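Local coordinates for ThermoDBP-single stranded DNA binding protein (Thermoproteus tenax, PDB 3TEK), which probably binds single-stranded DNA, standing in for the canonical single-stranded DNA-binding protein in the Thermoproteales, at residues 82-87 and 128-133; 51-56 and 88-93; 113-118 and 141-146. All coordinates share one frame; numbering follows the deposited sequence.

Contact 1: residues 82-87 and 128-133; sequences SEKFRE and TGELLW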
loop_
_atom_site.group_PDB
_atom_site.type_symbol
_atom_site.label_atom_id
_atom_site.label_comp_id
_atom_site.label_asym_id
_atom_site.label_seq_id
_atom_site.Cartn_x
_atom_site.Cartn_y
_atom_site.Cartn_z
ATOM N N SER A 82 -15.192 -8.267 0.571
ATOM C CA SER A 82 -16.043 -7.554 1.538
ATOM C C SER A 82 -16.083 -6.060 1.193
ATOM O O SER A 82 -15.114 -5.503 0.686
ATOM C CB SER A 82 -15.467 -7.657 2.924
ATOM O OG SER A 82 -14.240 -6.941 2.990
ATOM N N GLU A 83 -17.203 -5.432 1.510
ATOM C CA GLU A 83 -17.364 -3.992 1.321
ATOM C C GLU A 83 -16.291 -3.225 2.079
ATOM O O GLU A 83 -15.705 -2.279 1.554
ATOM C CB GLU A 83 -18.767 -3.564 1.786
ATOM C CG GLU A 83 -19.043 -2.068 1.582
ATOM C CD GLU A 83 -18.592 -1.178 2.726
ATOM O OE1 GLU A 83 -18.382 -1.676 3.842
ATOM O OE2 GLU A 83 -18.449 0.051 2.514
ATOM N N LYS A 84 -16.025 -3.626 3.319
ATOM C CA LYS A 84 -15.078 -2.876 4.160
ATOM C C LYS A 84 -13.641 -2.855 3.620
ATOM O O LYS A 84 -12.980 -1.812 3.627
ATOM C CB LYS A 84 -15.059 -3.412 5.590
ATOM C CG LYS A 84 -14.543 -2.410 6.593
ATOM C CD LYS A 84 -15.675 -1.506 7.112
ATOM C CE LYS A 84 -15.186 -0.143 7.497
ATOM N NZ LYS A 84 -16.266 0.649 8.181
ATOM N N PHE A 85 -13.155 -3.994 3.174
ATOM C CA PHE A 85 -11.807 -4.055 2.571
ATOM C C PHE A 85 -11.729 -3.303 1.265
ATOM O O PHE A 85 -10.770 -2.569 1.041
ATOM C CB PHE A 85 -11.363 -5.473 2.345
ATOM C CG PHE A 85 -9.944 -5.610 1.838
ATOM C CD1 PHE A 85 -8.868 -5.341 2.664
ATOM C CD2 PHE A 85 -9.700 -6.049 0.553
ATOM C CE1 PHE A 85 -7.545 -5.486 2.203
ATOM C CE2 PHE A 85 -8.379 -6.213 0.077
ATOM C CZ PHE A 85 -7.308 -5.936 0.901
ATOM N N ARG A 86 -12.736 -3.466 0.412
ATOM C CA ARG A 86 -12.708 -2.800 -0.896
ATOM C C ARG A 86 -12.780 -1.289 -0.706
ATOM O O ARG A 86 -12.032 -0.531 -1.337
ATOM C CB ARG A 86 -13.852 -3.269 -1.814
ATOM C CG ARG A 86 -13.811 -4.727 -2.263
ATOM C CD ARG A 86 -12.739 -4.973 -3.326
ATOM N NE ARG A 86 -12.534 -6.417 -3.556
ATOM C CZ ARG A 86 -12.930 -7.113 -4.629
ATOM N NH1 ARG A 86 -13.566 -6.524 -5.652
ATOM N NH2 ARG A 86 -12.674 -8.416 -4.677
ATOM N N GLU A 87 -13.685 -0.846 0.168
ATOM C CA GLU A 87 -13.832 0.595 0.438
ATOM C C GLU A 87 -12.568 1.222 1.060
ATOM O O GLU A 87 -12.133 2.292 0.646
ATOM C CB GLU A 87 -15.015 0.849 1.364
ATOM C CG GLU A 87 -15.071 2.272 1.918
ATOM C CD GLU A 87 -15.144 3.300 0.804
ATOM O OE1 GLU A 87 -15.532 2.901 -0.326
ATOM O OE2 GLU A 87 -14.807 4.498 1.037
ATOM N N THR A 128 -12.746 -7.521 10.250
ATOM C CA THR A 128 -13.690 -6.680 9.495
ATOM C C THR A 128 -13.211 -6.450 8.064
ATOM O O THR A 128 -13.990 -6.122 7.179
ATOM C CB THR A 128 -13.888 -5.346 10.218
ATOM O OG1 THR A 128 -12.626 -4.654 10.341
ATOM C CG2 THR A 128 -14.493 -5.581 11.614
ATOM N N GLY A 129 -11.912 -6.633 7.846
ATOM C CA GLY A 129 -11.290 -6.289 6.575
ATOM C C GLY A 129 -10.936 -4.812 6.510
ATOM O O GLY A 129 -10.526 -4.327 5.468
ATOM N N GLU A 130 -11.071 -4.119 7.640
ATOM C CA GLU A 130 -10.740 -2.715 7.747
ATOM C C GLU A 130 -9.238 -2.482 7.677
ATOM O O GLU A 130 -8.438 -2.972 8.457
ATOM C CB GLU A 130 -11.267 -2.091 9.039
ATOM C CG GLU A 130 -10.910 -0.593 9.183
ATOM C CD GLU A 130 -11.676 0.120 10.311
ATOM O OE1 GLU A 130 -11.761 -0.419 11.432
ATOM O OE2 GLU A 130 -12.180 1.236 10.072
ATOM N N LEU A 131 -8.920 -1.601 6.825
ATOM C CA LEU A 131 -7.556 -1.265 6.511
ATOM C C LEU A 131 -7.287 0.179 7.007
ATOM O O LEU A 131 -8.007 1.112 6.627
ATOM C CB LEU A 131 -7.456 -1.383 4.997
ATOM C CG LEU A 131 -6.160 -1.383 4.225
ATOM C CD1 LEU A 131 -5.067 -2.117 5.009
ATOM C CD2 LEU A 131 -6.348 -2.033 2.819
ATOM N N LEU A 132 -6.351 0.462 7.903
ATOM C CA LEU A 132 -6.099 1.817 8.421
ATOM C C LEU A 132 -4.733 2.255 7.913
ATOM O O LEU A 132 -3.759 1.494 7.947
ATOM C CB LEU A 132 -6.171 1.857 9.965
ATOM C CG LEU A 132 -7.497 1.372 10.599
ATOM C CD1 LEU A 132 -7.326 0.943 12.059
ATOM C CD2 LEU A 132 -8.671 2.406 10.440
ATOM N N TRP A 133 -4.677 3.456 7.360
ATOM C CA TRP A 133 -3.438 4.014 6.838
ATOM C C TRP A 133 -2.742 4.787 7.962
ATOM O O TRP A 133 -3.342 5.678 8.534
ATOM C CB TRP A 133 -3.763 4.972 5.708
ATOM C CG TRP A 133 -2.588 5.589 5.051
ATOM C CD1 TRP A 133 -1.294 5.143 5.039
ATOM C CD2 TRP A 133 -2.610 6.762 4.256
ATOM N NE1 TRP A 133 -0.512 5.987 4.304
ATOM C CE2 TRP A 133 -1.292 6.996 3.813
ATOM C CE3 TRP A 133 -3.609 7.649 3.892
ATOM C CZ2 TRP A 133 -0.954 8.076 3.013
ATOM C CZ3 TRP A 133 -3.267 8.758 3.094
ATOM C CH2 TRP A 133 -1.948 8.951 2.670
#
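Phe-85 lays the CD1-CE1 side of its ring beside the methyl end of Leu-131, with CE1 3.7 Å from Leu-131 CD2, and so joins the first turn of helix 83-108 to strand 131-142. The partner is the end of a hairpin turn: Gly-129 and Glu-130 pair together opposite Asp-125, a G1 beta bulge, while Thr-128 OG1 accepts from Glu-130 N in an ST turn. Phe-85 CG stands anti to the backbone N (chi1 -175°), which brings the ring edge, near its own plane, up to the carbonyl oxygen of Gly-129. That oxygen also takes a CA-H...O contact from Phe-85 CA at 3.2 Å. Gly-129 takes a positive phi (83°), and its backbone lies close against the helix start, with its CA 4.6 Å from Phe-85 CA. On the solvent side Lys-84 bends at chi2 (87°) to run alongside Glu-130, pointing the same way. Their charged ends, NZ and OE2, stay 4.5 Å apart, too far to count as a salt bridge, though their charges probably attract. At the helix start Ser-82 is the N-cap: its OG, also hydrogen-bonded with Ile-79 O, accepts from Phe-85 N at 3.1 Å.

Contact 2: residues 51-56 and 88-93; sequences EFFKLL and TSRELF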
loop_
_atom_site.group_PDB
_atom_site.type_symbol
_atom_site.label_atom_id
_atom_site.label_comp_id
_atom_site.label_asym_id
_atom_site.label_seq_id
_atom_site.Cartn_x
_atom_site.Cartn_y
_atom_site.Cartn_z
ATOM N N GLU A 51 -1.294 -0.171 -10.876
ATOM C CA GLU A 51 -0.629 -1.332 -10.291
ATOM C C GLU A 51 -0.898 -1.381 -8.787
ATOM O O GLU A 51 -0.812 -2.438 -8.171
ATOM C CB GLU A 51 0.872 -1.266 -10.556
ATOM C CG GLU A 51 1.553 -2.619 -10.627
ATOM C CD GLU A 51 3.009 -2.520 -11.058
ATOM O OE1 GLU A 51 3.739 -3.521 -10.877
ATOM O OE2 GLU A 51 3.420 -1.449 -11.576
ATOM N N PHE A 52 -1.239 -0.222 -8.230
ATOM C CA PHE A 52 -1.451 -0.049 -6.801
ATOM C C PHE A 52 -2.182 -1.215 -6.152
ATOM O O PHE A 52 -1.731 -1.748 -5.140
ATOM C CB PHE A 52 -2.243 1.215 -6.530
ATOM C CG PHE A 52 -2.509 1.443 -5.079
ATOM C CD1 PHE A 52 -1.602 2.147 -4.295
ATOM C CD2 PHE A 52 -3.646 0.939 -4.478
ATOM C CE1 PHE A 52 -1.849 2.368 -2.948
ATOM C CE2 PHE A 52 -3.885 1.146 -3.128
ATOM C CZ PHE A 52 -2.981 1.856 -2.365
ATOM N N PHE A 53 -3.311 -1.581 -6.741
ATOM C CA PHE A 53 -4.234 -2.542 -6.133
ATOM C C PHE A 53 -3.698 -3.962 -6.105
ATOM O O PHE A 53 -3.856 -4.690 -5.115
ATOM C CB PHE A 53 -5.592 -2.447 -6.834
ATOM C CG PHE A 53 -6.311 -1.165 -6.515
ATOM C CD1 PHE A 53 -6.844 -0.968 -5.250
ATOM C CD2 PHE A 53 -6.388 -0.139 -7.429
ATOM C CE1 PHE A 53 -7.494 0.222 -4.927
ATOM C CE2 PHE A 53 -7.030 1.061 -7.111
ATOM C CZ PHE A 53 -7.559 1.244 -5.864
ATOM N N LYS A 54 -3.024 -4.319 -7.191
ATOM C CA LYS A 54 -2.327 -5.581 -7.322
ATOM C C LYS A 54 -1.207 -5.681 -6.303
ATOM O O LYS A 54 -1.023 -6.721 -5.661
ATOM C CB LYS A 54 -1.747 -5.697 -8.734
ATOM C CG LYS A 54 -1.381 -7.100 -9.149
ATOM C CD LYS A 54 -0.837 -7.156 -10.626
ATOM C CE LYS A 54 -1.803 -6.534 -11.652
ATOM N NZ LYS A 54 -2.969 -7.396 -12.066
ATOM N N LEU A 55 -0.453 -4.587 -6.154
ATOM C CA LEU A 55 0.625 -4.544 -5.176
ATOM C C LEU A 55 0.042 -4.645 -3.754
ATOM O O LEU A 55 0.522 -5.419 -2.926
ATOM C CB LEU A 55 1.478 -3.275 -5.353
ATOM C CG LEU A 55 2.183 -3.161 -6.745
ATOM C CD1 LEU A 55 2.826 -1.786 -6.945
ATOM C CD2 LEU A 55 3.200 -4.281 -7.002
ATOM N N LEU A 56 -1.011 -3.876 -3.493
ATOM C CA LEU A 56 -1.580 -3.827 -2.152
ATOM C C LEU A 56 -2.125 -5.209 -1.742
ATOM O O LEU A 56 -1.938 -5.668 -0.618
ATOM C CB LEU A 56 -2.694 -2.779 -2.090
ATOM C CG LEU A 56 -3.516 -2.722 -0.824
ATOM C CD1 LEU A 56 -2.650 -2.182 0.276
ATOM C CD2 LEU A 56 -4.702 -1.827 -0.990
ATOM N N THR A 88 -12.003 0.575 2.064
ATOM C CA THR A 88 -10.832 1.124 2.746
ATOM C C THR A 88 -9.561 1.015 1.893
ATOM O O THR A 88 -8.697 1.863 1.996
ATOM C CB THR A 88 -10.632 0.560 4.183
ATOM O OG1 THR A 88 -10.386 -0.867 4.168
ATOM C CG2 THR A 88 -11.828 0.926 5.090
ATOM N N SER A 89 -9.478 0.008 1.007
ATOM C CA SER A 89 -8.403 -0.014 0.025
ATOM C C SER A 89 -8.533 1.157 -0.968
ATOM O O SER A 89 -7.536 1.801 -1.325
ATOM C CB SER A 89 -8.322 -1.390 -0.662
ATOM O OG SER A 89 -9.410 -1.529 -1.547
ATOM N N ARG A 90 -9.757 1.495 -1.360
ATOM C CA ARG A 90 -9.967 2.685 -2.189
ATOM C C ARG A 90 -9.619 3.977 -1.472
ATOM O O ARG A 90 -9.149 4.901 -2.107
ATOM C CB ARG A 90 -11.406 2.778 -2.699
ATOM C CG ARG A 90 -11.668 1.859 -3.861
ATOM C CD ARG A 90 -11.103 2.588 -5.169
ATOM N NE ARG A 90 -11.098 1.765 -6.381
ATOM C CZ ARG A 90 -10.654 2.173 -7.575
ATOM N NH1 ARG A 90 -10.170 3.404 -7.760
ATOM N NH2 ARG A 90 -10.697 1.340 -8.603
ATOM N N GLU A 91 -9.881 4.032 -0.162
ATOM C CA GLU A 91 -9.605 5.236 0.629
ATOM C C GLU A 91 -8.108 5.423 0.772
ATOM O O GLU A 91 -7.615 6.537 0.733
ATOM C CB GLU A 91 -10.285 5.155 2.012
ATOM C CG GLU A 91 -11.799 5.407 1.959
ATOM C CD GLU A 91 -12.500 5.148 3.276
ATOM O OE1 GLU A 91 -11.801 5.049 4.289
ATOM O OE2 GLU A 91 -13.758 5.051 3.317
ATOM N N LEU A 92 -7.386 4.311 0.927
ATOM C CA LEU A 92 -5.921 4.320 0.897
ATOM C C LEU A 92 -5.347 4.812 -0.439
ATOM O O LEU A 92 -4.393 5.604 -0.466
ATOM C CB LEU A 92 -5.387 2.914 1.188
ATOM C CG LEU A 92 -3.880 2.747 1.159
ATOM C CD1 LEU A 92 -3.182 3.746 2.095
ATOM C CD2 LEU A 92 -3.545 1.256 1.504
ATOM N N PHE A 93 -5.912 4.313 -1.532
ATOM C CA PHE A 93 -5.453 4.668 -2.866
ATOM C C PHE A 93 -5.637 6.174 -3.100
ATOM O O PHE A 93 -4.718 6.863 -3.547
ATOM C CB PHE A 93 -6.228 3.854 -3.899
ATOM C CG PHE A 93 -6.004 4.284 -5.338
ATOM C CD1 PHE A 93 -4.864 3.896 -6.031
ATOM C CD2 PHE A 93 -6.973 5.028 -6.015
ATOM C CE1 PHE A 93 -4.678 4.263 -7.396
ATOM C CE2 PHE A 93 -6.801 5.384 -7.357
ATOM C CZ PHE A 93 -5.650 5.001 -8.036
#
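Three phenylalanines, Phe-52 and Phe-53 from one helix and Phe-93 from the other, meet as an aromatic cluster. Phe-93 presents its edge to the face of Phe-52 in a T-shaped pair, the planes at 64°. Its CD1 sits above the rim of the Phe-52 ring, 3.5 Å from Phe-52 CG, and Phe-93 CB adds an off-centre CH-pi contact on the same ring, 4.1 Å from the centroid. Phe-53 meets Phe-93 differently: its CZ and CE2 lie over one face of the Phe-93 ring, with CZ 3.5 Å from Phe-93 CG, but at 37° between planes the pair is neither a parallel stack nor edge-to-face. The two neighbours in sequence approach Phe-93 from different directions, helped by different first torsions: CG of Phe-52 is anti to the backbone N (chi1 179°), whereas CG of Phe-53 is anti to the carbonyl carbon.

The helices carrying these rings, 52-68 and 83-108, cross steeply here, their segment axes 11.1 Å apart, and both pack on the antiparallel sheet; Leu-56 and Leu-92 each also touch Leu-122 of strand 116-124.

Leucine contacts lie on the side nearer that sheet. Leu-92 CG comes in at the edge of the Phe-52 ring, 3.7 Å from CZ. Leu-56 sends CD1 to Leu-92 CD2, and its other methyl, CD2, rests on Ser-89 CB at 3.7 Å.

A charged side chain joins in as well: Arg-90 bends at chi2 and folds back so that one face of the guanidinium lies over Phe-53 CZ, with NE 3.6 Å from that carbon.

Contact 3: residues 113-118 and 141-146; sequences GDIFMI and IYWIRS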
loop_
_atom_site.group_PDB
_atom_site.type_symbol
_atom_site.label_atom_id
_atom_site.label_comp_id
_atom_site.label_asym_id
_atom_site.label_seq_id
_atom_site.Cartn_x
_atom_site.Cartn_y
_atom_site.Cartn_z
ATOM N N GLY A 113 7.235 11.690 -15.513
ATOM C CA GLY A 113 8.241 10.689 -15.853
ATOM C C GLY A 113 9.259 10.415 -14.757
ATOM O O GLY A 113 10.069 9.485 -14.888
ATOM N N ASP A 114 9.229 11.194 -13.674
ATOM C CA ASP A 114 10.140 10.936 -12.566
ATOM C C ASP A 114 9.859 9.585 -11.881
ATOM O O ASP A 114 8.754 9.034 -11.946
ATOM C CB ASP A 114 10.126 12.070 -11.556
ATOM C CG ASP A 114 11.050 13.214 -11.946
ATOM O OD1 ASP A 114 11.831 13.107 -12.931
ATOM O OD2 ASP A 114 10.996 14.239 -11.245
ATOM N N ILE A 115 10.895 9.043 -11.267
ATOM C CA ILE A 115 10.832 7.726 -10.649
ATOM C C ILE A 115 10.962 7.888 -9.148
ATOM O O ILE A 115 11.570 8.850 -8.683
ATOM C CB ILE A 115 11.933 6.813 -11.188
ATOM C CG1 ILE A 115 11.723 6.609 -12.669
ATOM C CG2 ILE A 115 11.868 5.452 -10.551
ATOM C CD1 ILE A 115 10.390 6.012 -13.003
ATOM N N PHE A 116 10.378 6.948 -8.400
ATOM C CA PHE A 116 10.318 7.028 -6.937
ATOM C C PHE A 116 9.872 5.712 -6.289
ATOM O O PHE A 116 9.380 4.798 -6.967
ATOM C CB PHE A 116 9.349 8.139 -6.502
ATOM C CG PHE A 116 7.948 7.941 -6.981
ATOM C CD1 PHE A 116 7.063 7.095 -6.289
ATOM C CD2 PHE A 116 7.501 8.569 -8.130
ATOM C CE1 PHE A 116 5.756 6.896 -6.753
ATOM C CE2 PHE A 116 6.205 8.368 -8.614
ATOM C CZ PHE A 116 5.329 7.550 -7.929
ATOM N N MET A 117 9.962 5.643 -4.983
ATOM C CA MET A 117 9.262 4.623 -4.259
ATOM C C MET A 117 8.645 5.171 -2.986
ATOM O O MET A 117 9.160 6.076 -2.383
ATOM C CB MET A 117 10.161 3.440 -3.974
ATOM C CG MET A 117 11.451 3.792 -3.408
ATOM S SD MET A 117 12.574 2.417 -3.367
ATOM C CE MET A 117 13.983 3.249 -2.777
ATOM N N ILE A 118 7.517 4.633 -2.601
ATOM C CA ILE A 118 6.862 5.079 -1.405
ATOM C C ILE A 118 6.896 3.965 -0.396
ATOM O O ILE A 118 6.612 2.852 -0.713
ATOM C CB ILE A 118 5.432 5.432 -1.707
ATOM C CG1 ILE A 118 5.409 6.599 -2.667
ATOM C CG2 ILE A 118 4.674 5.779 -0.466
ATOM C CD1 ILE A 118 4.128 6.821 -3.301
ATOM N N ILE A 141 11.152 8.160 -1.404
ATOM C CA ILE A 141 12.488 8.280 -1.931
ATOM C C ILE A 141 12.312 8.491 -3.423
ATOM O O ILE A 141 11.506 7.801 -4.052
ATOM C CB ILE A 141 13.332 7.040 -1.661
ATOM C CG1 ILE A 141 13.651 6.950 -0.168
ATOM C CG2 ILE A 141 14.670 7.123 -2.464
ATOM C CD1 ILE A 141 14.765 7.959 0.274
ATOM N N TYR A 142 13.039 9.459 -3.973
ATOM C CA TYR A 142 12.840 9.873 -5.369
ATOM C C TYR A 142 14.184 10.079 -6.064
ATOM O O TYR A 142 15.202 10.216 -5.411
ATOM C CB TYR A 142 11.979 11.142 -5.444
ATOM C CG TYR A 142 12.591 12.370 -4.816
ATOM C CD1 TYR A 142 13.247 13.323 -5.598
ATOM C CD2 TYR A 142 12.513 12.594 -3.446
ATOM C CE1 TYR A 142 13.809 14.460 -5.018
ATOM C CE2 TYR A 142 13.076 13.742 -2.856
ATOM C CZ TYR A 142 13.720 14.662 -3.652
ATOM O OH TYR A 142 14.271 15.786 -3.094
ATOM N N TRP A 143 14.176 10.073 -7.386
ATOM C CA TRP A 143 15.411 10.150 -8.161
ATOM C C TRP A 143 15.576 11.562 -8.750
ATOM O O TRP A 143 14.643 12.114 -9.295
ATOM C CB TRP A 143 15.417 9.086 -9.238
ATOM C CG TRP A 143 15.951 7.730 -8.763
ATOM C CD1 TRP A 143 17.150 7.161 -9.098
ATOM C CD2 TRP A 143 15.298 6.792 -7.895
ATOM N NE1 TRP A 143 17.288 5.928 -8.490
ATOM C CE2 TRP A 143 16.168 5.679 -7.745
ATOM C CE3 TRP A 143 14.067 6.774 -7.250
ATOM C CZ2 TRP A 143 15.847 4.573 -6.950
ATOM C CZ3 TRP A 143 13.746 5.667 -6.456
ATOM C CH2 TRP A 143 14.638 4.579 -6.325
ATOM N N ILE A 144 16.779 12.107 -8.614
ATOM C CA ILE A 144 17.103 13.475 -8.963
ATOM C C ILE A 144 18.104 13.503 -10.136
ATOM O O ILE A 144 19.046 12.699 -10.200
ATOM C CB ILE A 144 17.748 14.175 -7.751
ATOM C CG1 ILE A 144 16.759 14.260 -6.582
ATOM C CG2 ILE A 144 18.190 15.588 -8.105
ATOM C CD1 ILE A 144 17.445 14.545 -5.241
ATOM N N ARG A 145 17.901 14.444 -11.044
ATOM C CA ARG A 145 18.770 14.593 -12.222
ATOM C C ARG A 145 20.205 14.905 -11.796
ATOM O O ARG A 145 20.427 15.750 -10.925
ATOM C CB ARG A 145 18.219 15.686 -13.150
ATOM C CG ARG A 145 18.594 15.526 -14.609
ATOM C CD ARG A 145 17.801 16.502 -15.503
ATOM N NE ARG A 145 18.228 17.894 -15.361
ATOM C CZ ARG A 145 17.614 18.942 -15.920
ATOM N NH1 ARG A 145 16.528 18.768 -16.672
ATOM N NH2 ARG A 145 18.087 20.175 -15.724
ATOM N N SER A 146 21.169 14.228 -12.424
ATOM C CA SER A 146 22.580 14.248 -11.984
ATOM C C SER A 146 23.170 15.655 -11.783
ATOM O O SER A 146 23.912 15.895 -10.829
ATOM C CB SER A 146 23.468 13.435 -12.940
ATOM O OG SER A 146 23.178 13.696 -14.305
#
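The indole of Trp-143 has the CG2 methyl of Ile-115 over one face, 4.1 Å above the plane and offset to the rim, 4.2 Å from CE3. At its edge, near the plane, are two backbone atoms of the other segment: Ile-115 O, beside CE3, and Phe-116 CA, 3.7 Å from CZ3. The six-membered end of the ring thus lies along the opposing backbone, and its CH2 corner meets Met-117 CE obliquely. The rings of Phe-116 and Tyr-142 swing away from this contact; these two residues meet across it through their CB atoms, and their rings find Phe-100 and Tyr-108 instead, on helix 83-108.

All this hangs on the open end of the beta hairpin formed by strands 116-124 and 131-142, the latter an outermost strand of the antiparallel sheet. Phe-116 and Tyr-142 are a non-hydrogen-bonded pair facing the helix; Met-117 and Ile-141 are the adjoining hydrogen-bonded pair, directed to the other face. Two backbone bonds join them: Met-117 N gives to Ile-141 O at 2.8 Å, and Ile-141 N to Met-117 O at 3.0 Å. Past the last bridge Trp-143 N still donates to Ile-115 O, a longer bond of 3.2 Å.

On the Met-117 face, chi1 of 49° sets Met-117 CG between the backbone N and carbonyl carbon, and the chain then runs extended beside Ile-141. Its terminal CE reaches both Ile-141 CG2, at 3.9 Å, and Trp-143 CH2.

Contact 2 is the buried one, near the centre of the chain and built from rings and aliphatic side chains, with an arginine against one ring. Contact 1 uses the first turn of the same helix, 83-108, and is partly buried: it meets a hairpin turn, and backbone atoms do much of the touching. The two join directly, Thr-88 OG1 being probably hydrogen-bonded to Leu-131 N and Leu-92 packing on Trp-133. Contact 3 lies at the surface, about 30 Å from contact 1 between centres and on the opposite side of the chain's centre. It uses the far end of strand 131-142, where three backbone hydrogen bonds carry the pairing; contacts 1 and 2 have none between their segments.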